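Local coordinates for uncharacterized protein (PDB 4FTD) that is of unknown function but, as a DUF4623 protein joining an immunoglobulin-like domain to a six-bladed beta-propeller, may take part in carbohydrate metabolism, at residues N407-Q413 with F432-Q437. Sequence-based numbering, arbitrary orientation.
Sequences NGNALAQ and FASRTQ
The N407 amide reaches across to the end of the opposing strand: ND2 donates to the backbone O of T436 (3.2 Å), a bent bond that arrives from above the carbonyl plane, and merely packs, donor against donor, over one face of the R435 guanidinium toward its rim. The amide plane of Q437 stacks nearly parallel on that of N407. With CG set between the backbone N and the carbonyl carbon (chi1 64°), the N407 amide turns back over its own chain, where OD1 accepts from N409 N at 2.8 Å, closing an Asx turn. Were an alanine here, N409 N and T436 O would lose these partners and the 407-409 turn would probably be free to shift. N409 then sends ND2 almost straight, at 178°, to Q437 OE1 2.9 Å away. Next, L411 O takes two donors from one residue: T436 N, in line with the carbonyl, and T436 OG1 from the side, each at 2.8 Å. Antiparallel pairing starts at A412, opposite R435 in a non-hydrogen-bonded pair; Q413 and S434 form the hydrogen-bonded pair that follows. A bend at chi2 turns Q413 OE1 to S434, and a water bridges it to S434 OG; OE1 also accepts from A141 N, and NE2 bonds to R139 O. The contact is thus the open end of the hairpin of strands 412-420 and 426-435, within a four-stranded propeller blade. Strand 138-143 of the next sheet packs against N409, Q413, S434 and T436; on the other face A412 and A433 meet C356 of strand 350-357, with R435 NE bonded to A358 O and NH2 to the carbonyls of S405 and G359.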
ATOM      1  N   ASN A 407       8.593  15.808  16.028  1.00 45.38           N
ATOM      2  CA  ASN A 407       9.945  15.832  16.592  1.00 46.73           C
ATOM      3  C   ASN A 407      10.949  16.295  15.535  1.00 43.85           C
ATOM      4  O   ASN A 407      10.605  16.484  14.352  1.00 44.60           O
ATOM      5  CB  ASN A 407      10.307  14.455  17.214  1.00 46.83           C
ATOM      6  CG  ASN A 407      10.352  13.345  16.204  1.00 42.96           C
ATOM      7  OD1 ASN A 407      11.133  13.433  15.256  1.00 44.73           O
ATOM      8  ND2 ASN A 407       9.580  12.250  16.428  1.00 41.14           N
ATOM      9  N   GLY A 408      12.190  16.492  15.962  1.00 48.51           N
ATOM     10  CA  GLY A 408      13.244  16.986  15.068  1.00 44.68           C
ATOM     11  C   GLY A 408      13.925  15.920  14.216  1.00 50.42           C
ATOM     12  O   GLY A 408      14.808  16.250  13.475  1.00 46.79           O
ATOM     13  N   ASN A 409      13.509  14.652  14.283  1.00 45.61           N
ATOM     14  CA  ASN A 409      14.173  13.578  13.549  1.00 43.77           C
ATOM     15  C   ASN A 409      13.127  12.548  13.087  1.00 44.52           C
ATOM     16  O   ASN A 409      13.233  11.365  13.388  1.00 44.56           O
ATOM     17  CB  ASN A 409      15.297  12.971  14.417  1.00 43.80           C
ATOM     18  CG  ASN A 409      14.859  12.726  15.841  1.00 47.08           C
ATOM     19  OD1 ASN A 409      15.407  13.311  16.767  1.00 47.84           O
ATOM     20  ND2 ASN A 409      13.802  11.927  16.020  1.00 44.41           N
ATOM     21  N   ALA A 410      12.150  13.041  12.325  1.00 43.68           N
ATOM     22  CA  ALA A 410      10.917  12.332  12.009  1.00 46.57           C
ATOM     23  C   ALA A 410      11.069  11.434  10.764  1.00 40.51           C
ATOM     24  O   ALA A 410      10.235  11.443   9.838  1.00 42.65           O
ATOM     25  CB  ALA A 410       9.782  13.363  11.862  1.00 42.07           C
ATOM     26  N   LEU A 411      12.117  10.623  10.759  1.00 41.21           N
ATOM     27  CA  LEU A 411      12.357   9.715   9.653  1.00 38.78           C
ATOM     28  C   LEU A 411      11.240   8.629   9.706  1.00 34.84           C
ATOM     29  O   LEU A 411      10.857   8.131  10.821  1.00 42.24           O
ATOM     30  CB  LEU A 411      13.772   9.095   9.675  1.00 42.74           C
ATOM     31  CG  LEU A 411      14.951  10.017   9.249  1.00 42.59           C
ATOM     32  CD1 LEU A 411      14.778  10.548   7.820  1.00 37.85           C
ATOM     33  CD2 LEU A 411      15.168  11.135  10.256  1.00 38.54           C
ATOM     34  N   ALA A 412      10.680   8.369   8.524  1.00 38.43           N
ATOM     35  CA  ALA A 412       9.572   7.424   8.327  1.00 36.29           C
ATOM     36  C   ALA A 412       9.845   6.558   7.118  1.00 41.00           C
ATOM     37  O   ALA A 412      10.476   7.014   6.160  1.00 36.96           O
ATOM     38  CB  ALA A 412       8.233   8.142   8.150  1.00 36.97           C
ATOM     39  N   GLN A 413       9.421   5.298   7.199  1.00 35.42           N
ATOM     40  CA  GLN A 413       9.610   4.317   6.154  1.00 37.62           C
ATOM     41  C   GLN A 413       8.240   3.661   5.862  1.00 41.85           C
ATOM     42  O   GLN A 413       7.316   3.642   6.692  1.00 36.40           O
ATOM     43  CB  GLN A 413      10.601   3.195   6.559  1.00 33.64           C
ATOM     44  CG  GLN A 413      12.021   3.669   6.841  1.00 36.53           C
ATOM     45  CD  GLN A 413      12.172   4.399   8.148  1.00 39.82           C
ATOM     46  OE1 GLN A 413      11.593   3.990   9.168  1.00 37.94           O
ATOM     47  NE2 GLN A 413      12.970   5.463   8.151  1.00 36.23           N
ATOM     48  N   PHE A 432       3.139  -1.760   5.461  1.00 41.73           N
ATOM     49  CA  PHE A 432       3.953  -1.437   6.627  1.00 36.34           C
ATOM     50  C   PHE A 432       4.335   0.015   6.570  1.00 40.90           C
ATOM     51  O   PHE A 432       4.677   0.533   5.491  1.00 37.80           O
ATOM     52  CB  PHE A 432       5.198  -2.283   6.590  1.00 40.82           C
ATOM     53  CG  PHE A 432       6.290  -1.903   7.589  1.00 37.76           C
ATOM     54  CD1 PHE A 432       7.307  -1.012   7.229  1.00 36.39           C
ATOM     55  CD2 PHE A 432       6.381  -2.579   8.838  1.00 39.73           C
ATOM     56  CE1 PHE A 432       8.346  -0.720   8.111  1.00 35.11           C
ATOM     57  CE2 PHE A 432       7.429  -2.318   9.701  1.00 37.57           C
ATOM     58  CZ  PHE A 432       8.405  -1.375   9.336  1.00 35.28           C
ATOM     59  N   ALA A 433       4.324   0.644   7.728  1.00 38.35           N
ATOM     60  CA  ALA A 433       4.889   1.979   7.957  1.00 36.77           C
ATOM     61  C   ALA A 433       5.578   1.980   9.330  1.00 40.26           C
ATOM     62  O   ALA A 433       5.156   1.277  10.275  1.00 37.75           O
ATOM     63  CB  ALA A 433       3.828   3.078   7.908  1.00 39.02           C
ATOM     64  N   SER A 434       6.652   2.749   9.419  1.00 38.26           N
ATOM     65  CA  SER A 434       7.393   2.981  10.650  1.00 38.42           C
ATOM     66  C   SER A 434       7.742   4.448  10.718  1.00 40.97           C
ATOM     67  O   SER A 434       8.150   5.019   9.720  1.00 38.23           O
ATOM     68  CB  SER A 434       8.723   2.216  10.641  1.00 42.52           C
ATOM     69  OG  SER A 434       9.342   2.329  11.939  1.00 45.70           O
ATOM     70  N   ARG A 435       7.692   5.019  11.906  1.00 39.28           N
ATOM     71  CA  ARG A 435       8.021   6.402  12.110  1.00 37.90           C
ATOM     72  C   ARG A 435       8.751   6.592  13.427  1.00 35.65           C
ATOM     73  O   ARG A 435       8.337   6.073  14.490  1.00 37.91           O
ATOM     74  CB  ARG A 435       6.778   7.239  11.994  1.00 39.82           C
ATOM     75  CG  ARG A 435       7.039   8.733  12.038  1.00 40.09           C
ATOM     76  CD  ARG A 435       6.808   9.300  13.422  1.00 43.43           C
ATOM     77  NE  ARG A 435       6.957  10.737  13.473  1.00 42.97           N
ATOM     78  CZ  ARG A 435       6.845  11.467  14.576  1.00 41.30           C
ATOM     79  NH1 ARG A 435       6.609  10.884  15.741  1.00 43.45           N
ATOM     80  NH2 ARG A 435       6.966  12.792  14.512  1.00 45.45           N
ATOM     81  N   THR A 436       9.848   7.342  13.363  1.00 36.54           N
ATOM     82  CA  THR A 436      10.722   7.593  14.528  1.00 36.82           C
ATOM     83  C   THR A 436       9.988   8.194  15.723  1.00 34.45           C
ATOM     84  O   THR A 436       9.307   9.204  15.572  1.00 38.49           O
ATOM     85  CB  THR A 436      11.906   8.484  14.152  1.00 40.59           C
ATOM     86  OG1 THR A 436      12.593   7.865  13.059  1.00 39.07           O
ATOM     87  CG2 THR A 436      12.852   8.712  15.346  1.00 36.39           C
ATOM     88  N   GLN A 437      10.115   7.535  16.864  1.00 41.75           N
ATOM     89  CA  GLN A 437       9.454   7.921  18.138  1.00 40.09           C
ATOM     90  C   GLN A 437       7.924   7.683  18.151  1.00 41.53           C
ATOM     91  O   GLN A 437       7.227   8.166  19.056  1.00 45.25           O
ATOM     92  CB  GLN A 437       9.840   9.352  18.615  1.00 44.49           C
ATOM     93  CG  GLN A 437      11.320   9.472  18.949  1.00 54.34           C
ATOM     94  CD  GLN A 437      11.771  10.891  19.301  1.00 55.30           C
ATOM     95  OE1 GLN A 437      12.686  11.455  18.686  1.00 62.55           O
ATOM     96  NE2 GLN A 437      11.109  11.478  20.250  1.00 59.16           N
TER
HETATM   97  O   HOH W   1      11.073   4.716  11.727  1.00 41.92           O